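PDB 5EP9: SnoN,Epimerase SnoN from Streptomyces nogalater, which acts as a non-heme iron, alpha-ketoglutarate-dependent epimerase in the biosynthesis of the polyketide nogalamycin. Local coordinates for residues A64-L68 against A69-S73; T96-R99 against L100-P104; P141-D144 against A145-F148; F196-P199 against G200-W203; P210-A213 against G214-T217. One frame throughout, in Å; residues are numbered along the deposited sequence.

Interaction 1 of 5, residues A64-L68 against A69-S73; sequences ARRLL and AHEES
A69 N donates to R65 O at 3.0 Å and H70 N to R66 O at 2.8 Å, and a third such bond, from E71 N to L67 O, ends the run of i to i+4 bonds before E71 departs from helical angles. On the flank of this last turn, CD2 of L67 lies 3.6 Å from CG of E71, so the methylene part of the glutamate extends the leucine's apolar cover. R66 starts with CG anti to its backbone N (chi1 -170°) and bends at chi3, which lays its guanidinium alongside E71; NH1 and OE2 are 3.8 Å apart, a long salt bridge, while NH2 pairs with E63. This is the C-terminal end of helix 54-70, in the 14-202 part of the construct. Its L67 and L68 suit the covered face, where L68 meets V125 and L127 of strand 118-128; charged R66 and E71 suit the solvent side. Two waters tie the end together. One receives a weak bond from R66 NH1 and sits 2.8 Å from ND1 of H70, at the edge of both flat groups. The other donates to L68 O at 2.6 Å and to E71 O, and accepts from OG of S73 at 2.8 Å.

Interaction 2 of 5, residues T96-R99 against L100-P104; sequences TMRR and LATHP
OG1 of T102 sits between its backbone N and carbonyl carbon (chi1 56°), which turns it back to R98 O, and L100, its CG anti to the backbone N (chi1 177°), runs beside M97 in the same direction. The hydroxyl donates to R98 O at 2.7 Å, and T102 N donates to the same oxygen at 3.0 Å. The two arrive from opposite faces of the carbonyl plane; a residue with its hydroxyl directly on CB suits this, since OG1 can reach back to a carbonyl of the preceding turn. CD2 of L100 comes 4.1 Å from SD of M97, two flexible apolar groups for a buried side. Helix 95-101, in the 14-202 part of the construct, ends here: L100 N to T96 O and A101 N to M97 O (2.9 Å) are its last regular bonds before T102. H103 then takes the N-cap of helix 104-114: ND1 bonds weakly to R105 N, while NE2 is hydrogen-bonded to OE2 of E56, and CD of P104 lies over the rim of one ring face. The T102 hydroxyl thus adds a second donor to a carbonyl already bonded to T102 N, so R98 O is gripped twice and the hydroxyl's proton is used within the helix end.

Interaction 3 of 5, residues P141-D144 against A145-F148; sequences PHHD and AFAF. With FE (Fe (III) ion), chain F; AKG (2-oxoglutaric acid), chain E.
D144, the aspartate of the His-X-Asp iron motif, meets F148 at its first side-chain atom: CB lies 3.7 Å from CZ. Both residues are in the 14-202 part of the construct. From CB the chain passes through CG, anti to the carbonyl carbon, to a carboxylate that serves two ends. OD1 binds the iron at 2.0 Å and OD2 is hydrogen-bonded to H219. H142 offers NE2 to the metal at 2.2 Å, and H225 completes the facial triad of two histidines and an aspartate; H219 and H225 come from the 203-305 part of the fusion. 2-Oxoglutarate chelates the iron through O1 and O5, and a water takes the remaining place. The F148 ring lies against the aspartate's backbone, with D144 O over the centre of one face, 3.8 Å above the plane. With an alanine here, the CB and carbonyl of D144 would probably lose this cover, and the iron-binding carboxylate would be less firmly placed. The edge of H143 points at the face of F146, a T-shaped pair with planes at 73°, although F146 is poorly ordered. The short 3-10 turn closes with A147 N donating to D144 O at 3.1 Å, from 35° above the carbonyl plane.

Interaction 4 of 5, residues F196-P199 against G200-W203; sequences FTRP and GEIW
A type II beta turn from R198 to E201 is closed by E201 N donating to R198 O at 3.1 Å, and the glutamate then reaches back to bind the segment that leads into the turn. P199 suits the second position, where phi is fixed near -69°, and G200 the third, where a side chain would be jammed against the carbonyl O of P199. With CG anti to the backbone N (chi1 -168°) and the chain extended beyond it, E201 delivers its carboxylate among four donors. OE1 accepts from R198 N at 3.0 Å, nearly along its C-O axis, and from R198 NE at 2.7 Å, which comes from above the carboxylate plane. OE2 takes F196 N and R198 NH2, both at 2.9 Å and from opposite faces. The side-on grip by NE and NH2 is a bidentate salt bridge with its planes 62° apart. This loop joins strands 173-175 and 207-209 of the smaller sheet of the double-stranded beta-helix, and the residues that touch all belong to the 14-202 part of the construct, whose junction follows I202. Putting an alanine at E201 would probably strand the amides of F196 and R198 and leave the R198 guanidinium without its charge mate, though NH1 would still have P183 O. Apolar contacts flank the polar centre: CD1 of F196 lies 3.7 Å from CG of E201, and CB of F196 meets CG2 of I202 at 3.9 Å. A water donates to R198 O and accepts from I202 N.

Interaction 5 of 5, residues P210-A213 against G214-T217; sequences PLRA and GDCT
The carboxylate of D215 is the flat group here: R212 N approaches OD2 at 3.1 Å from well above its plane, 68° out of it, while a water donates to OD1 at 3.0 Å and also to A213 O. Beyond the turn, OD1 accepts from G50 N and OD2 is hydrogen-bonded to H47 NE2. The backbone is a type II beta turn from R212 to D215, with D215 N donating to R212 O at 3.0 Å. G214 suits the third position, where phi is positive at 88° and a CB would clash with A213 O. On the inner side, L211 sets CD2 3.9 Å from CB of D215 and 4.1 Å from CG2 of T217, two hydrocarbon surfaces that cover the leucine's branch. The turn lies in the 203-305 part of the construct and leads into strand 216-220 of the larger sheet of the cupin-type double-stranded beta-helix, where T217 packs on W160, M173 and F175. R212 sends its guanidinium off to a salt bridge with D165. These three, with D165, H47 and G50, belong to the 14-202 part of the fusion. Four partners round the buried aspartate, two to each oxygen, suggest that it is likely to stay ionised.

From the N terminus, interaction 1 ends helix 54-70, and interaction 2 ends helix 95-101; the two meet where M97 packs against A64 and L67, on the helical layer that covers the larger sheet. Interaction 3 follows strand 139-142 at the mouth of the double-stranded beta-helix and holds two of the three protein ligands of the iron. Interaction 4 lies far out in the loop before strand 207-209, yet its F196 rests on P141 of interaction 3. Interaction 5 turns the chain from that smaller sheet into strand 216-220 of the larger one. All five are local contacts in series along the chain: none encloses or crosses another. The engineered junction falls at the end of interaction 4, and interaction 5 lies beyond it.

Interaction 1 of 5, residues A64-L68 against A69-S73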
loop_
_atom_site.group_PDB
_atom_site.type_symbol
_atom_site.label_atom_id
_atom_site.label_comp_id
_atom_site.label_asym_id
_atom_site.label_seq_id
_atom_site.Cartn_x
_atom_site.Cartn_y
_atom_site.Cartn_z
ATOM N N ALA A 64 -7.752 13.834 -2.345
ATOM C CA ALA A 64 -6.781 13.240 -3.309
ATOM C C ALA A 64 -6.586 14.118 -4.513
ATOM O O ALA A 64 -5.435 14.458 -4.860
ATOM C CB ALA A 64 -7.166 11.858 -3.744
ATOM N N ARG A 65 -7.701 14.596 -5.055
ATOM C CA ARG A 65 -7.613 15.485 -6.249
ATOM C C ARG A 65 -6.959 16.819 -5.965
ATOM O O ARG A 65 -6.158 17.311 -6.766
ATOM C CB ARG A 65 -8.977 15.794 -6.840
ATOM C CG ARG A 65 -9.652 14.589 -7.515
ATOM C CD ARG A 65 -10.938 15.044 -8.211
ATOM N NE ARG A 65 -11.355 14.022 -9.147
ATOM C CZ ARG A 65 -12.575 13.449 -9.264
ATOM N NH1 ARG A 65 -13.655 13.860 -8.551
ATOM N NH2 ARG A 65 -12.729 12.459 -10.152
ATOM N N ARG A 66 -7.299 17.366 -4.810
ATOM C CA ARG A 66 -6.739 18.639 -4.384
ATOM C C ARG A 66 -5.218 18.553 -4.229
ATOM O O ARG A 66 -4.506 19.409 -4.671
ATOM C CB ARG A 66 -7.346 19.112 -3.036
ATOM C CG ARG A 66 -6.979 20.537 -2.658
ATOM C CD ARG A 66 -7.387 20.866 -1.217
ATOM N NE ARG A 66 -6.639 20.057 -0.223
ATOM C CZ ARG A 66 -5.411 20.317 0.191
ATOM N NH1 ARG A 66 -4.717 21.299 -0.320
ATOM N NH2 ARG A 66 -4.865 19.558 1.137
ATOM N N LEU A 67 -4.757 17.493 -3.594
ATOM C CA LEU A 67 -3.341 17.306 -3.366
ATOM C C LEU A 67 -2.578 17.147 -4.727
ATOM O O LEU A 67 -1.554 17.749 -4.942
ATOM C CB LEU A 67 -3.070 16.136 -2.456
ATOM C CG LEU A 67 -3.384 16.373 -0.970
ATOM C CD1 LEU A 67 -3.405 15.083 -0.219
ATOM C CD2 LEU A 67 -2.437 17.313 -0.252
ATOM N N LEU A 68 -3.116 16.314 -5.598
ATOM C CA LEU A 68 -2.487 16.079 -6.910
ATOM C C LEU A 68 -2.398 17.313 -7.744
ATOM O O LEU A 68 -1.403 17.544 -8.412
ATOM C CB LEU A 68 -3.231 14.991 -7.669
ATOM C CG LEU A 68 -2.909 13.604 -7.090
ATOM C CD1 LEU A 68 -3.992 12.578 -7.361
ATOM C CD2 LEU A 68 -1.533 13.065 -7.554
ATOM N N ALA A 69 -3.427 18.158 -7.666
ATOM C CA ALA A 69 -3.514 19.376 -8.465
ATOM C C ALA A 69 -2.771 20.552 -7.854
ATOM O O ALA A 69 -2.138 21.299 -8.567
ATOM C CB ALA A 69 -4.959 19.789 -8.699
ATOM N N HIS A 70 -2.806 20.701 -6.546
ATOM C CA HIS A 70 -2.320 21.926 -5.875
ATOM C C HIS A 70 -1.012 21.772 -5.118
ATOM O O HIS A 70 -0.325 22.737 -4.860
ATOM C CB HIS A 70 -3.461 22.508 -5.015
ATOM C CG HIS A 70 -4.654 22.995 -5.851
ATOM N ND1 HIS A 70 -5.847 23.404 -5.300
ATOM C CD2 HIS A 70 -4.811 23.152 -7.197
ATOM C CE1 HIS A 70 -6.681 23.793 -6.258
ATOM N NE2 HIS A 70 -6.076 23.654 -7.423
ATOM N N GLU A 71 -0.659 20.555 -4.755
ATOM C CA GLU A 71 0.597 20.269 -4.043
ATOM C C GLU A 71 1.604 19.512 -4.956
ATOM O O GLU A 71 1.342 19.139 -6.066
ATOM C CB GLU A 71 0.392 19.432 -2.754
ATOM C CG GLU A 71 -0.526 19.973 -1.630
ATOM C CD GLU A 71 -0.204 21.366 -1.161
ATOM O OE1 GLU A 71 0.973 21.701 -0.884
ATOM O OE2 GLU A 71 -1.118 22.154 -1.110
ATOM N N GLU A 72 2.764 19.258 -4.396
ATOM C CA GLU A 72 3.774 18.416 -5.020
ATOM C C GLU A 72 3.413 16.995 -5.137
ATOM O O GLU A 72 3.087 16.363 -4.159
ATOM C CB GLU A 72 5.069 18.452 -4.200
ATOM C CG GLU A 72 5.739 19.783 -4.376
ATOM C CD GLU A 72 7.224 19.692 -4.489
ATOM O OE1 GLU A 72 7.674 18.997 -5.461
ATOM O OE2 GLU A 72 7.884 20.424 -3.679
ATOM N N SER A 73 3.606 16.476 -6.336
ATOM C CA SER A 73 3.581 15.068 -6.561
ATOM C C SER A 73 4.906 14.585 -7.167
ATOM O O SER A 73 5.764 15.380 -7.573
ATOM C CB SER A 73 2.390 14.707 -7.452
ATOM O OG SER A 73 2.498 15.390 -8.639
HETATM O O HOH W 1 -5.523 23.632 -2.547
HETATM O O HOH W 2 1.198 17.864 -8.403
#

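Interaction 2 of 5, residues T96-R99 against L100-P104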
loop_
_atom_site.group_PDB
_atom_site.type_symbol
_atom_site.label_atom_id
_atom_site.label_comp_id
_atom_site.label_asym_id
_atom_site.label_seq_id
_atom_site.Cartn_x
_atom_site.Cartn_y
_atom_site.Cartn_z
ATOM N N THR A 96 -6.493 14.972 6.368
ATOM C CA THR A 96 -7.592 14.297 5.872
ATOM C C THR A 96 -6.990 12.880 5.384
ATOM O O THR A 96 -7.448 11.848 5.799
ATOM C CB THR A 96 -8.268 15.073 4.724
ATOM O OG1 THR A 96 -8.958 16.199 5.253
ATOM C CG2 THR A 96 -9.290 14.202 4.015
ATOM N N MET A 97 -5.865 12.933 4.721
ATOM C CA MET A 97 -5.156 11.766 4.472
ATOM C C MET A 97 -4.618 10.984 5.697
ATOM O O MET A 97 -4.636 9.736 5.698
ATOM C CB MET A 97 -4.033 11.995 3.396
ATOM C CG MET A 97 -4.592 12.381 2.035
ATOM S SD MET A 97 -5.764 11.098 1.498
ATOM C CE MET A 97 -6.501 11.876 0.108
ATOM N N ARG A 98 -4.228 11.672 6.731
ATOM C CA ARG A 98 -3.890 10.972 7.930
ATOM C C ARG A 98 -5.082 10.255 8.511
ATOM O O ARG A 98 -4.882 9.180 9.130
ATOM C CB ARG A 98 -3.235 11.901 9.001
ATOM C CG ARG A 98 -2.444 11.144 10.094
ATOM C CD ARG A 98 -1.822 12.147 11.077
ATOM N NE ARG A 98 -0.794 11.561 11.966
ATOM C CZ ARG A 98 -1.038 10.807 13.049
ATOM N NH1 ARG A 98 -2.287 10.463 13.373
ATOM N NH2 ARG A 98 -0.044 10.403 13.858
ATOM N N ARG A 99 -6.266 10.873 8.447
ATOM C CA ARG A 99 -7.458 10.166 8.958
ATOM C C ARG A 99 -7.697 8.898 8.155
ATOM O O ARG A 99 -8.121 7.882 8.677
ATOM C CB ARG A 99 -8.737 11.007 8.980
ATOM C CG ARG A 99 -8.693 12.053 10.117
ATOM C CD ARG A 99 -9.992 12.815 10.344
ATOM N NE ARG A 99 -10.002 14.048 9.595
ATOM C CZ ARG A 99 -10.534 14.206 8.393
ATOM N NH1 ARG A 99 -11.124 13.178 7.730
ATOM N NH2 ARG A 99 -10.428 15.425 7.838
ATOM N N LEU A 100 -7.473 8.965 6.867
ATOM C CA LEU A 100 -7.618 7.735 6.041
ATOM C C LEU A 100 -6.566 6.662 6.409
ATOM O O LEU A 100 -6.858 5.464 6.448
ATOM C CB LEU A 100 -7.628 8.059 4.533
ATOM C CG LEU A 100 -7.710 6.917 3.568
ATOM C CD1 LEU A 100 -8.935 6.054 3.786
ATOM C CD2 LEU A 100 -7.660 7.480 2.175
ATOM N N ALA A 101 -5.332 7.108 6.579
ATOM C CA ALA A 101 -4.202 6.241 6.954
ATOM C C ALA A 101 -4.411 5.493 8.259
ATOM O O ALA A 101 -4.023 4.337 8.402
ATOM C CB ALA A 101 -2.928 7.037 7.035
ATOM N N THR A 102 -5.097 6.150 9.181
ATOM C CA THR A 102 -5.456 5.586 10.478
ATOM C C THR A 102 -6.942 5.266 10.643
ATOM O O THR A 102 -7.399 4.999 11.712
ATOM C CB THR A 102 -5.007 6.534 11.627
ATOM O OG1 THR A 102 -5.570 7.818 11.413
ATOM C CG2 THR A 102 -3.495 6.669 11.619
ATOM N N HIS A 103 -7.680 5.221 9.547
ATOM C CA HIS A 103 -9.051 4.881 9.546
ATOM C C HIS A 103 -9.335 3.691 10.466
ATOM O O HIS A 103 -8.712 2.621 10.324
ATOM C CB HIS A 103 -9.475 4.561 8.124
ATOM C CG HIS A 103 -10.946 4.507 7.939
ATOM N ND1 HIS A 103 -11.684 3.391 8.271
ATOM C CD2 HIS A 103 -11.839 5.452 7.537
ATOM C CE1 HIS A 103 -12.968 3.654 8.073
ATOM N NE2 HIS A 103 -13.083 4.892 7.620
ATOM N N PRO A 104 -10.314 3.792 11.329
ATOM C CA PRO A 104 -10.490 2.702 12.309
ATOM C C PRO A 104 -10.787 1.330 11.748
ATOM O O PRO A 104 -10.352 0.337 12.312
ATOM C CB PRO A 104 -11.697 3.164 13.234
ATOM C CG PRO A 104 -11.766 4.645 13.035
ATOM C CD PRO A 104 -11.103 4.983 11.674
#

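Interaction 3 of 5, residues P141-D144 against A145-F148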
loop_
_atom_site.group_PDB
_atom_site.type_symbol
_atom_site.label_atom_id
_atom_site.label_comp_id
_atom_site.label_asym_id
_atom_site.label_seq_id
_atom_site.Cartn_x
_atom_site.Cartn_y
_atom_site.Cartn_z
ATOM N N PRO A 141 5.479 -6.139 -12.400
ATOM C CA PRO A 141 5.416 -7.048 -11.263
ATOM C C PRO A 141 6.569 -6.869 -10.280
ATOM O O PRO A 141 7.677 -6.673 -10.654
ATOM C CB PRO A 141 5.519 -8.457 -11.911
ATOM C CG PRO A 141 5.180 -8.267 -13.326
ATOM C CD PRO A 141 5.591 -6.886 -13.704
ATOM N N HIS A 142 6.253 -6.835 -9.004
ATOM C CA HIS A 142 7.250 -6.703 -7.999
ATOM C C HIS A 142 6.675 -7.202 -6.705
ATOM O O HIS A 142 5.471 -7.406 -6.573
ATOM C CB HIS A 142 7.687 -5.246 -7.894
ATOM C CG HIS A 142 6.589 -4.342 -7.410
ATOM N ND1 HIS A 142 5.579 -3.941 -8.229
ATOM C CD2 HIS A 142 6.284 -3.865 -6.186
ATOM C CE1 HIS A 142 4.723 -3.195 -7.553
ATOM N NE2 HIS A 142 5.164 -3.074 -6.328
ATOM N N HIS A 143 7.523 -7.307 -5.708
ATOM C CA HIS A 143 7.072 -7.329 -4.314
ATOM C C HIS A 143 7.622 -6.196 -3.529
ATOM O O HIS A 143 8.547 -5.602 -3.927
ATOM C CB HIS A 143 7.282 -8.638 -3.593
ATOM C CG HIS A 143 8.680 -9.054 -3.463
ATOM N ND1 HIS A 143 9.362 -9.644 -4.490
ATOM C CD2 HIS A 143 9.510 -9.033 -2.398
ATOM C CE1 HIS A 143 10.549 -10.010 -4.051
ATOM N NE2 HIS A 143 10.663 -9.654 -2.779
ATOM N N ASP A 144 6.972 -5.836 -2.440
ATOM C CA ASP A 144 7.250 -4.493 -1.882
ATOM C C ASP A 144 8.390 -4.508 -0.861
ATOM O O ASP A 144 9.052 -3.498 -0.650
ATOM C CB ASP A 144 5.962 -3.919 -1.189
ATOM C CG ASP A 144 4.846 -3.679 -2.094
ATOM O OD1 ASP A 144 5.047 -3.196 -3.246
ATOM O OD2 ASP A 144 3.720 -3.856 -1.586
ATOM N N ALA A 145 8.607 -5.669 -0.248
ATOM C CA ALA A 145 9.492 -5.775 0.944
ATOM C C ALA A 145 10.878 -5.210 0.833
ATOM O O ALA A 145 11.390 -4.572 1.738
ATOM C CB ALA A 145 9.626 -7.223 1.440
ATOM N N PHE A 146 11.477 -5.399 -0.305
ATOM C CA PHE A 146 12.869 -5.018 -0.475
ATOM C C PHE A 146 13.083 -3.522 -0.536
ATOM O O PHE A 146 14.164 -3.057 -0.303
ATOM C CB PHE A 146 13.460 -5.789 -1.676
ATOM C CG PHE A 146 13.651 -7.347 -1.375
ATOM C CD1 PHE A 146 12.940 -8.007 -0.303
ATOM C CD2 PHE A 146 14.543 -8.157 -2.147
ATOM C CE1 PHE A 146 13.096 -9.367 -0.022
ATOM C CE2 PHE A 146 14.699 -9.519 -1.863
ATOM C CZ PHE A 146 13.976 -10.116 -0.802
ATOM N N ALA A 147 12.015 -2.771 -0.722
ATOM C CA ALA A 147 12.107 -1.343 -0.722
ATOM C C ALA A 147 11.774 -0.668 0.634
ATOM O O ALA A 147 11.762 0.575 0.733
ATOM C CB ALA A 147 11.152 -0.808 -1.793
ATOM N N PHE A 148 11.407 -1.487 1.614
ATOM C CA PHE A 148 11.021 -1.016 2.973
ATOM C C PHE A 148 12.269 -0.965 3.886
ATOM O O PHE A 148 12.895 -1.994 4.158
ATOM C CB PHE A 148 9.941 -1.898 3.595
ATOM C CG PHE A 148 8.603 -1.853 2.908
ATOM C CD1 PHE A 148 8.197 -0.760 2.126
ATOM C CD2 PHE A 148 7.724 -2.892 3.049
ATOM C CE1 PHE A 148 6.944 -0.700 1.535
ATOM C CE2 PHE A 148 6.492 -2.824 2.485
ATOM C CZ PHE A 148 6.101 -1.734 1.733
HETATM FE FE FE F . 3.799 -2.561 -4.717
HETATM C C1 AKG E . 1.554 -1.219 -4.015
HETATM O O1 AKG E . 2.402 -1.861 -3.343
HETATM O O2 AKG E . 0.542 -0.695 -3.489
HETATM C C2 AKG E . 1.707 -1.113 -5.485
HETATM O O5 AKG E . 2.696 -1.647 -6.028
HETATM C C3 AKG E . 0.628 -0.320 -6.258
HETATM C C4 AKG E . 0.703 -0.383 -7.781
HETATM C C5 AKG E . -0.335 0.420 -8.530
HETATM O O3 AKG E . -1.231 1.005 -7.893
HETATM O O4 AKG E . -0.256 0.528 -9.792
HETATM O O HOH W 3 4.683 -0.677 -4.605
#

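Interaction 4 of 5, residues F196-P199 against G200-W203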
loop_
_atom_site.group_PDB
_atom_site.type_symbol
_atom_site.label_atom_id
_atom_site.label_comp_id
_atom_site.label_asym_id
_atom_site.label_seq_id
_atom_site.Cartn_x
_atom_site.Cartn_y
_atom_site.Cartn_z
ATOM N N PHE A 196 9.137 -13.228 -10.530
ATOM C CA PHE A 196 9.160 -14.287 -11.596
ATOM C C PHE A 196 10.521 -14.853 -11.862
ATOM O O PHE A 196 10.752 -15.291 -12.934
ATOM C CB PHE A 196 8.424 -13.848 -12.892
ATOM C CG PHE A 196 6.983 -13.536 -12.660
ATOM C CD1 PHE A 196 6.129 -14.510 -12.163
ATOM C CD2 PHE A 196 6.473 -12.270 -12.864
ATOM C CE1 PHE A 196 4.794 -14.218 -11.894
ATOM C CE2 PHE A 196 5.133 -11.980 -12.603
ATOM C CZ PHE A 196 4.299 -12.947 -12.094
ATOM N N THR A 197 11.417 -14.840 -10.864
ATOM C CA THR A 197 12.802 -15.451 -11.011
ATOM C C THR A 197 12.956 -16.778 -10.265
ATOM O O THR A 197 13.852 -17.445 -10.467
ATOM C CB THR A 197 13.936 -14.510 -10.480
ATOM O OG1 THR A 197 13.775 -14.238 -9.051
ATOM C CG2 THR A 197 13.979 -13.161 -11.280
ATOM N N ARG A 198 12.077 -17.135 -9.362
ATOM C CA ARG A 198 12.198 -18.366 -8.625
ATOM C C ARG A 198 11.644 -19.525 -9.444
ATOM O O ARG A 198 10.840 -19.332 -10.347
ATOM C CB ARG A 198 11.508 -18.227 -7.303
ATOM C CG ARG A 198 12.308 -17.267 -6.486
ATOM C CD ARG A 198 11.493 -16.565 -5.495
ATOM N NE ARG A 198 10.564 -15.596 -6.061
ATOM C CZ ARG A 198 9.818 -14.800 -5.311
ATOM N NH1 ARG A 198 9.976 -14.789 -3.974
ATOM N NH2 ARG A 198 8.936 -13.971 -5.879
ATOM N N PRO A 199 12.153 -20.739 -9.183
ATOM C CA PRO A 199 11.806 -21.855 -10.092
ATOM C C PRO A 199 10.327 -22.217 -9.940
ATOM O O PRO A 199 9.764 -22.135 -8.842
ATOM C CB PRO A 199 12.766 -22.979 -9.661
ATOM C CG PRO A 199 13.581 -22.431 -8.484
ATOM C CD PRO A 199 12.996 -21.161 -8.041
ATOM N N GLY A 200 9.669 -22.426 -11.065
ATOM C CA GLY A 200 8.199 -22.624 -11.047
ATOM C C GLY A 200 7.323 -21.378 -10.957
ATOM O O GLY A 200 6.148 -21.446 -11.224
ATOM N N GLU A 201 7.864 -20.243 -10.514
ATOM C CA GLU A 201 7.041 -19.025 -10.293
ATOM C C GLU A 201 6.233 -18.539 -11.518
ATOM O O GLU A 201 5.147 -18.104 -11.359
ATOM C CB GLU A 201 7.951 -17.889 -9.868
ATOM C CG GLU A 201 7.217 -16.709 -9.342
ATOM C CD GLU A 201 8.180 -15.658 -8.686
ATOM O OE1 GLU A 201 9.429 -15.885 -8.535
ATOM O OE2 GLU A 201 7.689 -14.584 -8.385
ATOM N N ILE A 202 6.815 -18.581 -12.716
ATOM C CA ILE A 202 6.112 -18.120 -13.899
ATOM C C ILE A 202 4.813 -18.963 -14.152
ATOM O O ILE A 202 3.906 -18.490 -14.888
ATOM C CB ILE A 202 6.987 -18.101 -15.185
ATOM C CG1 ILE A 202 7.558 -19.441 -15.539
ATOM C CG2 ILE A 202 8.082 -17.052 -15.127
ATOM C CD1 ILE A 202 8.087 -19.456 -16.986
ATOM N N TRP A 203 4.837 -20.271 -13.684
ATOM C CA TRP A 203 3.708 -21.235 -13.884
ATOM C C TRP A 203 2.532 -20.942 -12.852
ATOM O O TRP A 203 1.503 -21.571 -12.911
ATOM C CB TRP A 203 4.177 -22.661 -13.879
ATOM C CG TRP A 203 5.233 -22.849 -15.034
ATOM C CD1 TRP A 203 6.507 -23.099 -14.865
ATOM C CD2 TRP A 203 5.042 -22.566 -16.420
ATOM N NE1 TRP A 203 7.132 -22.982 -16.032
ATOM C CE2 TRP A 203 6.263 -22.664 -17.012
ATOM C CE3 TRP A 203 3.946 -22.253 -17.211
ATOM C CZ2 TRP A 203 6.424 -22.502 -18.317
ATOM C CZ3 TRP A 203 4.111 -22.022 -18.514
ATOM C CH2 TRP A 203 5.290 -22.091 -19.061
HETATM O O HOH W 4 9.831 -18.864 -12.872
#

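Interaction 5 of 5, residues P210-A213 against G214-T217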
loop_
_atom_site.group_PDB
_atom_site.type_symbol
_atom_site.label_atom_id
_atom_site.label_comp_id
_atom_site.label_asym_id
_atom_site.label_seq_id
_atom_site.Cartn_x
_atom_site.Cartn_y
_atom_site.Cartn_z
ATOM N N PRO A 210 -10.521 -6.436 -10.032
ATOM C CA PRO A 210 -11.192 -5.131 -10.135
ATOM C C PRO A 210 -11.900 -4.745 -8.821
ATOM O O PRO A 210 -12.339 -5.614 -8.070
ATOM C CB PRO A 210 -12.152 -5.306 -11.275
ATOM C CG PRO A 210 -12.294 -6.756 -11.426
ATOM C CD PRO A 210 -11.142 -7.441 -10.886
ATOM N N LEU A 211 -11.999 -3.449 -8.617
ATOM C CA LEU A 211 -12.521 -2.902 -7.337
ATOM C C LEU A 211 -13.534 -1.823 -7.626
ATOM O O LEU A 211 -13.263 -0.952 -8.443
ATOM C CB LEU A 211 -11.371 -2.232 -6.543
ATOM C CG LEU A 211 -10.253 -3.105 -6.090
ATOM C CD1 LEU A 211 -9.251 -2.257 -5.327
ATOM C CD2 LEU A 211 -10.791 -4.202 -5.180
ATOM N N ARG A 212 -14.630 -1.845 -6.893
ATOM C CA ARG A 212 -15.505 -0.662 -6.831
ATOM C C ARG A 212 -14.953 0.435 -5.910
ATOM O O ARG A 212 -14.185 0.151 -4.978
ATOM C CB ARG A 212 -16.894 -1.092 -6.345
ATOM C CG ARG A 212 -17.552 -2.109 -7.313
ATOM C CD ARG A 212 -18.967 -1.811 -7.592
ATOM N NE ARG A 212 -19.056 -0.573 -8.460
ATOM C CZ ARG A 212 -20.100 -0.268 -9.247
ATOM N NH1 ARG A 212 -21.132 -1.114 -9.295
ATOM N NH2 ARG A 212 -20.087 0.826 -10.031
ATOM N N ALA A 213 -15.388 1.680 -6.148
ATOM C CA ALA A 213 -15.063 2.775 -5.245
ATOM C C ALA A 213 -15.375 2.355 -3.831
ATOM O O ALA A 213 -16.461 1.853 -3.556
ATOM C CB ALA A 213 -15.875 4.034 -5.601
ATOM N N GLY A 214 -14.425 2.592 -2.917
ATOM C CA GLY A 214 -14.581 2.316 -1.474
ATOM C C GLY A 214 -14.187 0.930 -1.055
ATOM O O GLY A 214 -14.212 0.612 0.127
ATOM N N ASP A 215 -13.923 0.072 -2.030
ATOM C CA ASP A 215 -13.293 -1.252 -1.754
ATOM C C ASP A 215 -11.841 -1.066 -1.494
ATOM O O ASP A 215 -11.206 -0.061 -1.930
ATOM C CB ASP A 215 -13.376 -2.199 -2.971
ATOM C CG ASP A 215 -14.768 -2.686 -3.268
ATOM O OD1 ASP A 215 -15.765 -2.266 -2.640
ATOM O OD2 ASP A 215 -14.875 -3.448 -4.244
ATOM N N CYS A 216 -11.252 -2.032 -0.801
ATOM C CA CYS A 216 -9.783 -2.087 -0.769
ATOM C C CYS A 216 -9.285 -3.496 -0.961
ATOM O O CYS A 216 -10.037 -4.505 -0.873
ATOM C CB CYS A 216 -9.217 -1.492 0.531
ATOM S SG CYS A 216 -9.403 -2.510 1.972
ATOM N N THR A 217 -7.997 -3.541 -1.209
ATOM C CA THR A 217 -7.221 -4.750 -1.017
ATOM C C THR A 217 -6.207 -4.533 0.111
ATOM O O THR A 217 -5.793 -3.403 0.369
ATOM C CB THR A 217 -6.511 -5.200 -2.265
ATOM O OG1 THR A 217 -5.743 -4.125 -2.839
ATOM C CG2 THR A 217 -7.507 -5.682 -3.305
HETATM O O HOH W 5 -17.531 0.069 -2.241
#